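Local coordinates for protein trans-2-enoyl-CoA reductase [NADH] (Treponema denticola ATCC 35405, PDB 4GGO) that reduces the carbon-carbon double bond of trans-2-enoyl-CoA substrates such as crotonyl-CoA with NADH, a step of bacterial fatty acid synthesis, at residues 20-25 and 393-398; 179-184 and 373-378; 221-226 and 268-273; 52-57 and 139-144; 151-156 and 201-206. All coordinates share one frame; numbering follows the deposited sequence.

In the fold
Contact 4 lies in the middle of the seven-stranded parallel Rossmann sheet, pairing strands 52-56 and 141-146; contact 3, at the surface, joins the lead-in of strand 227-233 to strand 270-276 of the same sheet. The two touch through Phe-141, whose backbone bonds to Leu-222 and Glu-224. Contact 1 is also buried, but there a valine and a phenylalanine of the C-terminal tail meet a histidine, a proline and a glutamine at the start of helix 21-38, helped by one water, about 41 Å from contact 3, centre to centre. Contacts 2 and 5 tie loops or short strands to helices: contact 2, on the surface, through rings and an arginine, contact 5, partly buried, through charged groups.

Contact 1 of 5, residues 20-25 and 393-398; sequences HPQGCK and AEVERF
A buried, mostly apolar contact packs the C-terminal tail, in the loop after helix 371-380, against the first turn of helix 21-38, with Val-395 set among His-20, Pro-21 and Gln-22. The two methyls of Val-395 divide the work. CG1, anti to the backbone N (chi1 -180°), points at the Pro-21 ring, 4.0 Å from Pro-21 CG. CG2 turns to the polar neighbours: it is 3.7 Å from His-20 NE2 and 3.5 Å from Gln-22 NE2. The Gln-22 chain bends at chi2 (73°), which carries its amide back past the valine, the two side chains running in opposite directions. Pro-21 CG also approaches Phe-398 CD1 at 4.1 Å, while Val-395 CG1 lies over one face of the Phe-398 ring, toward its rim.

His-20 is the N-cap of the helix. Its ND1 accepts from Gly-23 N at 3.3 Å, with the donor close to the imidazole plane, and this bond helps fix the rotation of the ring. The other ring nitrogen, NE2, reaches a water at its edge; that bond is weak, but the same water lies 2.8 Å from Ala-393 O, to which it can donate, so solvent may bridge the two segments weakly.

Tyr-391 meets the His-20 ring edge-to-face, and Tyr-92 does the same for Phe-398. Val-7 touches His-20, Val-395 and Phe-398, bringing in the N-terminal part of the chain. Helix 95-110 closes on the cluster through Tyr-98, which packs on Pro-21 and hydrogen-bonds to Phe-398 O, so the tail is held against helices 21-38 and 95-110.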
# COMPACT_ATOMS: atom_id res chain seq x y z
N HIS A 20 -9.97 -3.07 15.86
CA HIS A 20 -9.63 -2.82 17.25
C HIS A 20 -8.87 -1.51 17.36
O HIS A 20 -7.76 -1.38 16.84
CB HIS A 20 -8.79 -3.97 17.80
CG HIS A 20 -8.83 -4.11 19.29
ND1 HIS A 20 -8.03 -3.36 20.13
CD2 HIS A 20 -9.58 -4.90 20.09
CE1 HIS A 20 -8.29 -3.69 21.38
NE2 HIS A 20 -9.23 -4.62 21.39
N PRO A 21 -9.46 -0.52 18.05
CA PRO A 21 -8.90 0.84 18.17
C PRO A 21 -7.49 0.86 18.74
O PRO A 21 -6.61 1.50 18.17
CB PRO A 21 -9.87 1.53 19.12
CG PRO A 21 -11.16 0.80 18.95
CD PRO A 21 -10.76 -0.63 18.73
N GLN A 22 -7.28 0.18 19.87
CA GLN A 22 -5.97 0.17 20.52
C GLN A 22 -4.96 -0.64 19.71
O GLN A 22 -3.78 -0.30 19.66
CB GLN A 22 -6.07 -0.38 21.94
CG GLN A 22 -6.80 0.53 22.92
CD GLN A 22 -8.29 0.57 22.69
OE1 GLN A 22 -8.85 1.62 22.34
NE2 GLN A 22 -8.95 -0.56 22.87
N GLY A 23 -5.43 -1.71 19.08
CA GLY A 23 -4.59 -2.54 18.24
C GLY A 23 -4.05 -1.78 17.05
O GLY A 23 -2.89 -1.92 16.68
N CYS A 24 -4.91 -0.97 16.43
CA CYS A 24 -4.51 -0.13 15.31
C CYS A 24 -3.47 0.89 15.77
O CYS A 24 -2.50 1.16 15.06
CB CYS A 24 -5.72 0.58 14.70
SG CYS A 24 -6.88 -0.52 13.86
N LYS A 25 -3.70 1.46 16.95
CA LYS A 25 -2.78 2.44 17.52
C LYS A 25 -1.40 1.82 17.75
O LYS A 25 -0.38 2.40 17.37
CB LYS A 25 -3.33 2.97 18.85
CG LYS A 25 -2.38 3.89 19.59
CD LYS A 25 -2.98 4.37 20.90
CE LYS A 25 -2.05 5.33 21.63
NZ LYS A 25 -2.65 5.84 22.90
N ALA A 393 -9.53 -7.51 27.33
CA ALA A 393 -10.04 -6.26 27.90
C ALA A 393 -11.02 -5.66 26.91
O ALA A 393 -10.75 -5.60 25.71
CB ALA A 393 -8.89 -5.30 28.17
N GLU A 394 -12.17 -5.20 27.40
CA GLU A 394 -13.21 -4.67 26.53
C GLU A 394 -12.98 -3.21 26.13
O GLU A 394 -12.41 -2.43 26.90
CB GLU A 394 -14.60 -4.85 27.15
CG GLU A 394 -14.99 -3.78 28.16
CD GLU A 394 -16.36 -4.03 28.77
OE1 GLU A 394 -16.53 -3.75 29.97
OE2 GLU A 394 -17.26 -4.50 28.05
N VAL A 395 -13.41 -2.86 24.93
CA VAL A 395 -13.28 -1.50 24.43
C VAL A 395 -14.47 -0.65 24.87
O VAL A 395 -15.62 -0.99 24.61
CB VAL A 395 -13.17 -1.48 22.89
CG1 VAL A 395 -13.03 -0.06 22.38
CG2 VAL A 395 -11.99 -2.33 22.44
N GLU A 396 -14.18 0.46 25.55
CA GLU A 396 -15.21 1.31 26.12
C GLU A 396 -16.02 2.05 25.05
O GLU A 396 -17.25 2.05 25.09
CB GLU A 396 -14.58 2.30 27.11
CG GLU A 396 -13.85 1.62 28.26
CD GLU A 396 -12.87 2.53 28.96
OE1 GLU A 396 -11.70 2.12 29.14
OE2 GLU A 396 -13.26 3.65 29.34
N ARG A 397 -15.32 2.66 24.10
CA ARG A 397 -15.99 3.33 22.98
C ARG A 397 -15.15 3.29 21.71
O ARG A 397 -13.96 2.96 21.75
CB ARG A 397 -16.37 4.77 23.35
CG ARG A 397 -15.22 5.62 23.87
CD ARG A 397 -15.75 6.90 24.48
NE ARG A 397 -16.59 7.65 23.55
CZ ARG A 397 -17.49 8.55 23.92
NH1 ARG A 397 -17.67 8.83 25.21
NH2 ARG A 397 -18.22 9.18 23.01
N PHE A 398 -15.76 3.62 20.58
CA PHE A 398 -15.12 3.43 19.28
C PHE A 398 -14.87 4.72 18.50
O PHE A 398 -14.62 4.67 17.30
CB PHE A 398 -15.94 2.46 18.43
CG PHE A 398 -16.12 1.11 19.05
CD1 PHE A 398 -15.19 0.10 18.83
CD2 PHE A 398 -17.21 0.84 19.86
CE1 PHE A 398 -15.35 -1.14 19.40
CE2 PHE A 398 -17.37 -0.41 20.43
CZ PHE A 398 -16.44 -1.40 20.20
O HOH W 1 -11.05 -6.72 23.16

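Contact 2 of 5, residues 179-184 and 373-378; sequences DPFTGE and GYRHDF
Arg-375 and the pair Pro-180 and Phe-181 form the centre of this surface contact, in which an Asx turn between strands 173-178 and 185-190 docks on helix 371-380. Arg-375 NH1 donates to Pro-180 O at 2.7 Å; the bond is nearly straight (161°), lies in the guanidinium plane and enters almost end-on to the carbonyl. The aliphatic part of the same side chain covers one face of the Phe-181 ring in a CH-pi contact, CG standing 3.8 Å from the ring centroid. A bend at chi3 (-62°) lets the chain pass over the phenyl and still bring NH1 round to the carbonyl.

Pro-180 and Phe-181 reach two more rings. Pro-180 CG sits 3.5 Å from Tyr-374 CD1, and Phe-181 CE2 comes 3.7 Å from Phe-378 CD2, the two side chains crossing with ring planes 73° apart.

Further out, Glu-366 forms a salt bridge with Arg-375 NH2, giving the guanidinium a second hold. Tyr-374 and Phe-378 both touch Val-281, an NAD(+)-binding residue, and Tyr-374 continues to Pro-292 and Leu-295 of helix 291-305, so the same two rings that meet the turn also reach the NAD(+)-binding loop. The turn itself is shaped by Asp-179: its OD1 accepts from Phe-181 N at 3.0 Å, nearly in line with the C-O bond, and from Thr-182 N at 3.2 Å, from above the carboxylate plane.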
# COMPACT_ATOMS: atom_id res chain seq x y z
N ASP A 179 -6.75 -21.39 2.52
CA ASP A 179 -7.38 -20.61 3.57
C ASP A 179 -6.48 -20.68 4.79
O ASP A 179 -6.38 -21.73 5.43
CB ASP A 179 -8.77 -21.17 3.89
CG ASP A 179 -9.57 -20.29 4.83
OD1 ASP A 179 -9.03 -19.89 5.89
OD2 ASP A 179 -10.74 -19.99 4.52
N PRO A 180 -5.80 -19.57 5.10
CA PRO A 180 -4.80 -19.50 6.17
C PRO A 180 -5.37 -19.78 7.56
O PRO A 180 -4.61 -20.11 8.47
CB PRO A 180 -4.29 -18.06 6.09
CG PRO A 180 -5.41 -17.30 5.46
CD PRO A 180 -6.02 -18.25 4.47
N PHE A 181 -6.69 -19.66 7.71
CA PHE A 181 -7.32 -19.87 9.01
C PHE A 181 -7.80 -21.30 9.22
O PHE A 181 -7.91 -21.77 10.35
CB PHE A 181 -8.47 -18.88 9.21
CG PHE A 181 -8.02 -17.47 9.48
CD1 PHE A 181 -7.62 -17.09 10.75
CD2 PHE A 181 -7.98 -16.53 8.46
CE1 PHE A 181 -7.20 -15.80 11.00
CE2 PHE A 181 -7.56 -15.24 8.71
CZ PHE A 181 -7.17 -14.87 9.98
N THR A 182 -8.08 -22.00 8.12
CA THR A 182 -8.53 -23.39 8.20
C THR A 182 -7.45 -24.34 7.69
O THR A 182 -7.46 -25.53 8.02
CB THR A 182 -9.82 -23.62 7.39
OG1 THR A 182 -9.55 -23.40 6.00
CG2 THR A 182 -10.91 -22.66 7.85
N GLY A 183 -6.54 -23.82 6.89
CA GLY A 183 -5.45 -24.62 6.34
C GLY A 183 -5.86 -25.42 5.12
O GLY A 183 -5.10 -26.24 4.62
N GLU A 184 -7.07 -25.17 4.63
CA GLU A 184 -7.60 -25.93 3.50
C GLU A 184 -7.06 -25.43 2.15
O GLU A 184 -7.13 -24.24 1.85
CB GLU A 184 -9.13 -25.89 3.48
CG GLU A 184 -9.74 -26.76 2.39
CD GLU A 184 -11.24 -26.55 2.24
OE1 GLU A 184 -11.81 -25.70 2.96
OE2 GLU A 184 -11.85 -27.24 1.40
N GLY A 373 2.09 -16.39 9.71
CA GLY A 373 2.45 -15.05 9.30
C GLY A 373 1.36 -14.39 8.48
O GLY A 373 1.13 -13.19 8.58
N TYR A 374 0.70 -15.19 7.65
CA TYR A 374 -0.38 -14.69 6.81
C TYR A 374 -1.56 -14.24 7.67
O TYR A 374 -2.12 -13.17 7.45
CB TYR A 374 -0.84 -15.77 5.82
CG TYR A 374 -1.67 -15.25 4.66
CD1 TYR A 374 -2.99 -14.86 4.85
CD2 TYR A 374 -1.13 -15.16 3.38
CE1 TYR A 374 -3.75 -14.39 3.80
CE2 TYR A 374 -1.89 -14.69 2.32
CZ TYR A 374 -3.20 -14.31 2.54
OH TYR A 374 -3.96 -13.84 1.49
N ARG A 375 -1.93 -15.07 8.64
CA ARG A 375 -3.03 -14.74 9.55
C ARG A 375 -2.74 -13.46 10.31
O ARG A 375 -3.63 -12.63 10.50
CB ARG A 375 -3.29 -15.89 10.53
CG ARG A 375 -3.89 -17.14 9.91
CD ARG A 375 -4.33 -18.12 10.99
NE ARG A 375 -3.23 -18.58 11.82
CZ ARG A 375 -2.51 -19.67 11.57
NH1 ARG A 375 -2.78 -20.41 10.50
NH2 ARG A 375 -1.52 -20.02 12.38
N HIS A 376 -1.49 -13.30 10.74
CA HIS A 376 -1.09 -12.12 11.48
C HIS A 376 -1.22 -10.85 10.64
O HIS A 376 -1.79 -9.86 11.10
CB HIS A 376 0.35 -12.25 11.99
CG HIS A 376 0.85 -11.03 12.70
ND1 HIS A 376 0.39 -10.66 13.95
CD2 HIS A 376 1.76 -10.10 12.33
CE1 HIS A 376 1.00 -9.55 14.32
NE2 HIS A 376 1.83 -9.18 13.36
N ASP A 377 -0.69 -10.88 9.42
CA ASP A 377 -0.75 -9.72 8.54
C ASP A 377 -2.19 -9.34 8.19
O ASP A 377 -2.53 -8.16 8.15
CB ASP A 377 0.05 -9.97 7.26
CG ASP A 377 1.55 -9.98 7.50
OD1 ASP A 377 1.97 -9.55 8.60
OD2 ASP A 377 2.30 -10.39 6.59
N PHE A 378 -3.02 -10.35 7.96
CA PHE A 378 -4.43 -10.13 7.67
C PHE A 378 -5.14 -9.48 8.85
O PHE A 378 -5.95 -8.57 8.69
CB PHE A 378 -5.11 -11.45 7.30
CG PHE A 378 -6.58 -11.32 7.03
CD1 PHE A 378 -7.03 -10.90 5.79
CD2 PHE A 378 -7.51 -11.63 8.01
CE1 PHE A 378 -8.39 -10.79 5.53
CE2 PHE A 378 -8.87 -11.51 7.75
CZ PHE A 378 -9.31 -11.09 6.51

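Contact 3 of 5, residues 221-226 and 268-273; sequences GLLEEG and PSIRAF
Arg-271 grips Gly-226 O side-on with two nitrogens, NH2 at 3.0 Å and NE at 3.2 Å, where the chain enters strand 227-233 of the parallel Rossmann sheet beside strand 270-276. The two donors use the oxygen differently: NH2 lies in the carbonyl plane, whereas NE stands above it. Bent at chi3 (-68°), the arginine chain turns its NE edge onto the carbonyl. The backbone adds a third bond, Gly-226 N to Ser-269 O at 2.7 Å, so both polar atoms of this glycine are engaged by the neighbouring segment. Its positive phi (83°) suits glycine and belongs to the corner that the chain turns at 225 and 226.

Around these polar bonds the packing is modest. Leu-223 CD1 meets Ile-270 CD1 at 3.9 Å on the side facing helix 208-219, where Leu-217 touches Leu-223 and Ile-214 touches Ile-270. Past the corner the chain pairs in parallel with strand 270-276, the Arg-271 backbone bonding to Cys-227 and Thr-229. At the surface, Glu-225 bends at chi2 and lays its carboxylate against Ser-269, both OE1 and OE2 being 3.3 Å from Ser-269 CB.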
# COMPACT_ATOMS: atom_id res chain seq x y z
N GLY A 221 1.33 25.91 -8.65
CA GLY A 221 2.70 26.16 -8.24
C GLY A 221 3.03 25.55 -6.89
O GLY A 221 3.75 26.15 -6.09
N LEU A 222 2.51 24.35 -6.65
CA LEU A 222 2.71 23.68 -5.37
C LEU A 222 3.73 22.54 -5.47
O LEU A 222 3.81 21.69 -4.58
CB LEU A 222 1.38 23.15 -4.83
CG LEU A 222 0.34 24.22 -4.48
CD1 LEU A 222 -0.95 23.56 -4.02
CD2 LEU A 222 0.87 25.16 -3.41
N LEU A 223 4.51 22.54 -6.55
CA LEU A 223 5.55 21.53 -6.73
C LEU A 223 6.93 22.17 -6.69
O LEU A 223 7.22 23.09 -7.46
CB LEU A 223 5.37 20.80 -8.05
CG LEU A 223 4.02 20.11 -8.30
CD1 LEU A 223 4.06 19.29 -9.57
CD2 LEU A 223 3.63 19.25 -7.11
N GLU A 224 7.77 21.69 -5.78
CA GLU A 224 9.15 22.15 -5.72
C GLU A 224 9.91 21.60 -6.92
O GLU A 224 9.59 20.52 -7.42
CB GLU A 224 9.82 21.69 -4.42
CG GLU A 224 11.21 22.25 -4.20
CD GLU A 224 11.23 23.77 -4.19
OE1 GLU A 224 10.91 24.36 -3.13
OE2 GLU A 224 11.56 24.37 -5.23
N GLU A 225 10.89 22.35 -7.40
CA GLU A 225 11.73 21.91 -8.51
C GLU A 225 12.38 20.57 -8.18
O GLU A 225 13.03 20.43 -7.14
CB GLU A 225 12.81 22.95 -8.81
CG GLU A 225 13.68 22.64 -10.02
CD GLU A 225 13.02 23.01 -11.33
OE1 GLU A 225 11.96 23.68 -11.30
OE2 GLU A 225 13.55 22.64 -12.40
N GLY A 226 12.19 19.59 -9.06
CA GLY A 226 12.76 18.27 -8.86
C GLY A 226 11.92 17.39 -7.95
O GLY A 226 12.41 16.42 -7.38
N PRO A 268 9.57 18.81 -17.13
CA PRO A 268 11.01 18.59 -17.05
C PRO A 268 11.57 18.86 -15.65
O PRO A 268 12.71 18.50 -15.36
CB PRO A 268 11.58 19.60 -18.05
CG PRO A 268 10.47 19.82 -19.02
CD PRO A 268 9.22 19.76 -18.19
N SER A 269 10.77 19.50 -14.81
CA SER A 269 11.19 19.83 -13.45
C SER A 269 10.67 18.81 -12.44
O SER A 269 10.62 19.09 -11.24
CB SER A 269 10.68 21.22 -13.08
OG SER A 269 9.26 21.27 -13.09
N ILE A 270 10.30 17.63 -12.92
CA ILE A 270 9.73 16.61 -12.04
C ILE A 270 10.41 15.25 -12.23
O ILE A 270 11.04 14.99 -13.26
CB ILE A 270 8.20 16.47 -12.25
CG1 ILE A 270 7.50 16.22 -10.91
CG2 ILE A 270 7.88 15.37 -13.25
CD1 ILE A 270 5.99 16.23 -11.00
N ARG A 271 10.28 14.39 -11.22
CA ARG A 271 10.82 13.04 -11.29
C ARG A 271 9.74 12.03 -10.90
O ARG A 271 9.53 11.75 -9.72
CB ARG A 271 12.04 12.90 -10.38
CG ARG A 271 13.26 13.67 -10.87
CD ARG A 271 14.45 13.50 -9.93
NE ARG A 271 14.22 14.15 -8.65
CZ ARG A 271 15.10 14.17 -7.65
NH1 ARG A 271 16.27 13.56 -7.79
NH2 ARG A 271 14.81 14.78 -6.51
N ALA A 272 9.06 11.49 -11.91
CA ALA A 272 7.97 10.55 -11.70
C ALA A 272 8.40 9.11 -11.93
O ALA A 272 9.10 8.81 -12.90
CB ALA A 272 6.79 10.90 -12.59
N PHE A 273 7.99 8.21 -11.04
CA PHE A 273 8.33 6.80 -11.16
C PHE A 273 7.16 5.92 -10.76
O PHE A 273 6.35 6.28 -9.90
CB PHE A 273 9.51 6.45 -10.25
CG PHE A 273 10.73 7.28 -10.46
CD1 PHE A 273 11.67 6.93 -11.41
CD2 PHE A 273 10.95 8.41 -9.69
CE1 PHE A 273 12.81 7.69 -11.61
CE2 PHE A 273 12.09 9.18 -9.88
CZ PHE A 273 13.01 8.82 -10.84

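Contact 4 of 5, residues 52-57 and 139-144; sequences NVLVLG and IKFDLI
Leu-54 and Phe-141 make the tight part of this contact between strands 52-56 and 141-146, neighbours in the middle of the parallel Rossmann sheet. Leu-54 CB lies over one face of the Phe-141 ring, 3.8 Å from its centroid; Ile-139 CG2 covers the opposite face, and Asn-52 O sits at the ring edge. The phenyl is thus clamped on two faces. Leu-54 N donates to Leu-143 O at 3.0 Å, and the parallel bridges pair Val-53 with Leu-143 and Leu-54 with Ile-144. Val-53 and Leu-143 point side by side to one face of the sheet, CG1 3.9 Å from CD2; Leu-54 and Ile-144 meet more loosely on the other, CD2 4.2 Å from CG2.

Toward the N-terminal end of strand 52-56 the contact becomes polar and more open. The chain turns a corner at Asp-142, whose chi1 of 54° sets CG between the backbone N and the carbonyl carbon; from there OD2 takes Asn-52 N at 2.7 Å, on its syn side and nearly straight (168°). In return Asp-142 N donates to Asn-52 O at 3.0 Å. The Asn-52 amide reaches Lys-140 O through ND2 at 3.3 Å, from above the carbonyl plane, beside a lysine exposed to solvent. Asp-142 OD1 also accepts from Lys-51 N.

At its other end strand 52-56 runs into Gly-57, the first residue of an NAD(+)-binding loop. Strand 77-82 flanks it on the side away from strand 141-146, and Leu-217 of helix 208-219 packs over Leu-54 and Ile-144.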
# COMPACT_ATOMS: atom_id res chain seq x y z
N ASN A 52 8.49 18.45 2.55
CA ASN A 52 7.04 18.55 2.49
C ASN A 52 6.47 17.41 1.66
O ASN A 52 6.69 17.34 0.45
CB ASN A 52 6.62 19.89 1.90
CG ASN A 52 6.97 21.06 2.80
OD1 ASN A 52 6.66 21.04 4.00
ND2 ASN A 52 7.61 22.08 2.24
N VAL A 53 5.73 16.52 2.31
CA VAL A 53 5.26 15.31 1.64
C VAL A 53 3.74 15.20 1.58
O VAL A 53 3.04 15.40 2.58
CB VAL A 53 5.81 14.04 2.33
CG1 VAL A 53 5.44 12.80 1.54
CG2 VAL A 53 7.32 14.14 2.49
N LEU A 54 3.23 14.89 0.39
CA LEU A 54 1.82 14.58 0.22
C LEU A 54 1.67 13.07 0.01
O LEU A 54 2.31 12.50 -0.87
CB LEU A 54 1.25 15.32 -0.99
CG LEU A 54 -0.22 15.07 -1.33
CD1 LEU A 54 -1.13 15.51 -0.18
CD2 LEU A 54 -0.60 15.77 -2.62
N VAL A 55 0.84 12.44 0.83
CA VAL A 55 0.59 11.00 0.70
C VAL A 55 -0.87 10.72 0.42
O VAL A 55 -1.74 11.01 1.24
CB VAL A 55 1.03 10.22 1.96
CG1 VAL A 55 0.74 8.73 1.77
CG2 VAL A 55 2.50 10.45 2.24
N LEU A 56 -1.14 10.16 -0.75
CA LEU A 56 -2.50 9.84 -1.16
C LEU A 56 -2.82 8.38 -0.87
O LEU A 56 -2.27 7.48 -1.50
CB LEU A 56 -2.68 10.16 -2.65
CG LEU A 56 -2.31 11.60 -3.00
CD1 LEU A 56 -2.32 11.83 -4.50
CD2 LEU A 56 -3.26 12.57 -2.30
N GLY A 57 -3.70 8.16 0.10
CA GLY A 57 -3.96 6.83 0.62
C GLY A 57 -3.04 6.60 1.80
O GLY A 57 -2.23 5.67 1.81
N ILE A 139 3.38 25.82 1.65
CA ILE A 139 4.01 24.54 1.38
C ILE A 139 4.12 24.24 -0.11
O ILE A 139 3.14 24.35 -0.85
CB ILE A 139 3.24 23.38 2.07
CG1 ILE A 139 3.47 23.42 3.59
CG2 ILE A 139 3.68 22.03 1.53
CD1 ILE A 139 2.73 22.34 4.34
N LYS A 140 5.32 23.89 -0.54
CA LYS A 140 5.54 23.30 -1.86
C LYS A 140 6.03 21.87 -1.67
O LYS A 140 7.02 21.64 -0.97
CB LYS A 140 6.57 24.11 -2.66
CG LYS A 140 6.05 25.42 -3.24
CD LYS A 140 7.07 26.02 -4.20
CE LYS A 140 6.54 27.27 -4.88
NZ LYS A 140 7.50 27.79 -5.89
N PHE A 141 5.35 20.92 -2.28
CA PHE A 141 5.68 19.51 -2.10
C PHE A 141 6.94 19.09 -2.85
O PHE A 141 7.14 19.47 -4.01
CB PHE A 141 4.51 18.62 -2.52
CG PHE A 141 3.26 18.82 -1.70
CD1 PHE A 141 3.22 18.42 -0.37
CD2 PHE A 141 2.14 19.40 -2.26
CE1 PHE A 141 2.07 18.60 0.38
CE2 PHE A 141 0.99 19.58 -1.51
CZ PHE A 141 0.96 19.18 -0.19
N ASP A 142 7.79 18.31 -2.19
CA ASP A 142 8.99 17.78 -2.83
C ASP A 142 8.93 16.26 -2.95
O ASP A 142 9.80 15.64 -3.56
CB ASP A 142 10.26 18.22 -2.09
CG ASP A 142 10.23 17.87 -0.62
OD1 ASP A 142 10.65 16.75 -0.26
OD2 ASP A 142 9.78 18.72 0.18
N LEU A 143 7.89 15.66 -2.37
CA LEU A 143 7.64 14.24 -2.51
C LEU A 143 6.14 13.95 -2.47
O LEU A 143 5.46 14.30 -1.51
CB LEU A 143 8.35 13.44 -1.42
CG LEU A 143 8.02 11.94 -1.38
CD1 LEU A 143 8.46 11.25 -2.66
CD2 LEU A 143 8.64 11.28 -0.17
N ILE A 144 5.64 13.30 -3.52
CA ILE A 144 4.22 12.97 -3.59
C ILE A 144 4.02 11.47 -3.77
O ILE A 144 4.33 10.91 -4.82
CB ILE A 144 3.52 13.72 -4.74
CG1 ILE A 144 3.70 15.22 -4.58
CG2 ILE A 144 2.04 13.36 -4.78
CD1 ILE A 144 3.03 16.03 -5.66

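Contact 5 of 5, residues 151-156 and 201-206; sequences PVRTDP and TVKVMG
Arg-153, with CG anti to the backbone N (chi1 171°) and its chain extended as far as NE, reaches from strand 152-154 to the last turn of helix 195-205, while Lys-203 bends at chi2 (-67°) to send its amine back toward the strand. Arg-153 NH1 donates to Lys-203 O at 2.9 Å, somewhat tilted from the guanidinium plane. Lys-203 NZ forms a salt bridge with Asp-155 OD2 at 2.8 Å, meeting the oxygen on its syn side but well out of the carboxylate plane.

Beside these polar groups Val-204 supplies the packing: CG2 touches Arg-153 CB at 3.9 Å, and CG1 lies at the same distance from Pro-151 C. Strand and helix run at 84° to each other, their axes 7.6 Å apart, and His-162 of the partner strand 161-163 also touches Lys-203 and Val-204. The side chains of Arg-153 and Asp-120, an NAD(+)-binding residue, come within about 6 Å of each other.

Arg-153 NH1 and Lys-203 NZ stand only 4.3 Å apart, yet Glu-208 OE1 forms salt bridges with both. Glu-208 thus pairs with both cations and Asp-155 with Lys-203, which probably offsets their mutual repulsion and favours a protonated lysine in this partly buried place.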
# COMPACT_ATOMS: atom_id res chain seq x y z
N PRO A 151 -11.50 -0.28 -4.98
CA PRO A 151 -12.12 -1.09 -6.03
C PRO A 151 -13.00 -0.24 -6.94
O PRO A 151 -13.38 -0.69 -8.02
CB PRO A 151 -12.98 -2.07 -5.24
CG PRO A 151 -13.33 -1.33 -3.99
CD PRO A 151 -12.12 -0.51 -3.66
N VAL A 152 -13.32 0.98 -6.50
CA VAL A 152 -14.22 1.85 -7.26
C VAL A 152 -13.68 3.27 -7.41
O VAL A 152 -12.93 3.76 -6.56
CB VAL A 152 -15.62 1.91 -6.61
CG1 VAL A 152 -16.27 0.54 -6.61
CG2 VAL A 152 -15.53 2.46 -5.19
N ARG A 153 -14.06 3.93 -8.50
CA ARG A 153 -13.71 5.33 -8.72
C ARG A 153 -14.83 6.08 -9.44
O ARG A 153 -15.32 5.65 -10.48
CB ARG A 153 -12.41 5.46 -9.52
CG ARG A 153 -12.12 6.88 -9.97
CD ARG A 153 -10.80 6.99 -10.72
NE ARG A 153 -10.53 8.36 -11.14
CZ ARG A 153 -10.27 8.73 -12.40
NH1 ARG A 153 -10.25 7.82 -13.36
NH2 ARG A 153 -10.03 10.00 -12.68
N THR A 154 -15.22 7.22 -8.87
CA THR A 154 -16.19 8.09 -9.51
C THR A 154 -15.47 9.13 -10.36
O THR A 154 -14.73 9.97 -9.84
CB THR A 154 -17.08 8.81 -8.48
OG1 THR A 154 -17.74 7.84 -7.66
CG2 THR A 154 -18.12 9.67 -9.18
N ASP A 155 -15.68 9.06 -11.68
CA ASP A 155 -15.06 9.99 -12.61
C ASP A 155 -15.47 11.42 -12.27
O ASP A 155 -16.66 11.75 -12.27
CB ASP A 155 -15.45 9.65 -14.05
CG ASP A 155 -14.59 10.35 -15.08
OD1 ASP A 155 -14.33 11.56 -14.95
OD2 ASP A 155 -14.16 9.67 -16.04
N PRO A 156 -14.48 12.28 -11.97
CA PRO A 156 -14.73 13.66 -11.55
C PRO A 156 -15.29 14.54 -12.67
O PRO A 156 -15.81 15.61 -12.39
CB PRO A 156 -13.34 14.15 -11.16
CG PRO A 156 -12.40 13.32 -11.97
CD PRO A 156 -13.04 11.97 -12.04
N THR A 201 -11.39 -1.17 -15.14
CA THR A 201 -10.25 -1.47 -14.28
C THR A 201 -9.13 -0.45 -14.48
O THR A 201 -8.52 0.01 -13.52
CB THR A 201 -9.72 -2.90 -14.53
OG1 THR A 201 -10.76 -3.84 -14.26
CG2 THR A 201 -8.52 -3.19 -13.63
N VAL A 202 -8.87 -0.10 -15.74
CA VAL A 202 -7.88 0.92 -16.06
C VAL A 202 -8.32 2.28 -15.52
O VAL A 202 -7.50 3.06 -15.03
CB VAL A 202 -7.65 1.02 -17.59
CG1 VAL A 202 -6.70 2.16 -17.92
CG2 VAL A 202 -7.10 -0.30 -18.12
N LYS A 203 -9.61 2.55 -15.61
CA LYS A 203 -10.18 3.79 -15.09
C LYS A 203 -9.93 3.93 -13.59
O LYS A 203 -9.68 5.03 -13.09
CB LYS A 203 -11.69 3.85 -15.36
CG LYS A 203 -12.08 4.70 -16.56
CD LYS A 203 -11.79 6.17 -16.30
CE LYS A 203 -12.21 7.04 -17.47
NZ LYS A 203 -11.90 8.47 -17.24
N VAL A 204 -9.99 2.81 -12.88
CA VAL A 204 -9.87 2.81 -11.43
C VAL A 204 -8.42 2.63 -10.96
O VAL A 204 -7.97 3.32 -10.04
CB VAL A 204 -10.75 1.71 -10.80
CG1 VAL A 204 -10.58 1.69 -9.29
CG2 VAL A 204 -12.21 1.93 -11.16
N MET A 205 -7.69 1.73 -11.60
CA MET A 205 -6.35 1.37 -11.14
C MET A 205 -5.21 1.94 -11.98
O MET A 205 -4.04 1.74 -11.66
CB MET A 205 -6.22 -0.16 -11.04
CG MET A 205 -7.25 -0.80 -10.12
SD MET A 205 -7.09 -2.59 -10.05
CE MET A 205 -5.42 -2.75 -9.41
N GLY A 206 -5.55 2.64 -13.06
CA GLY A 206 -4.54 3.26 -13.90
C GLY A 206 -3.97 4.52 -13.29
O GLY A 206 -4.03 4.71 -12.08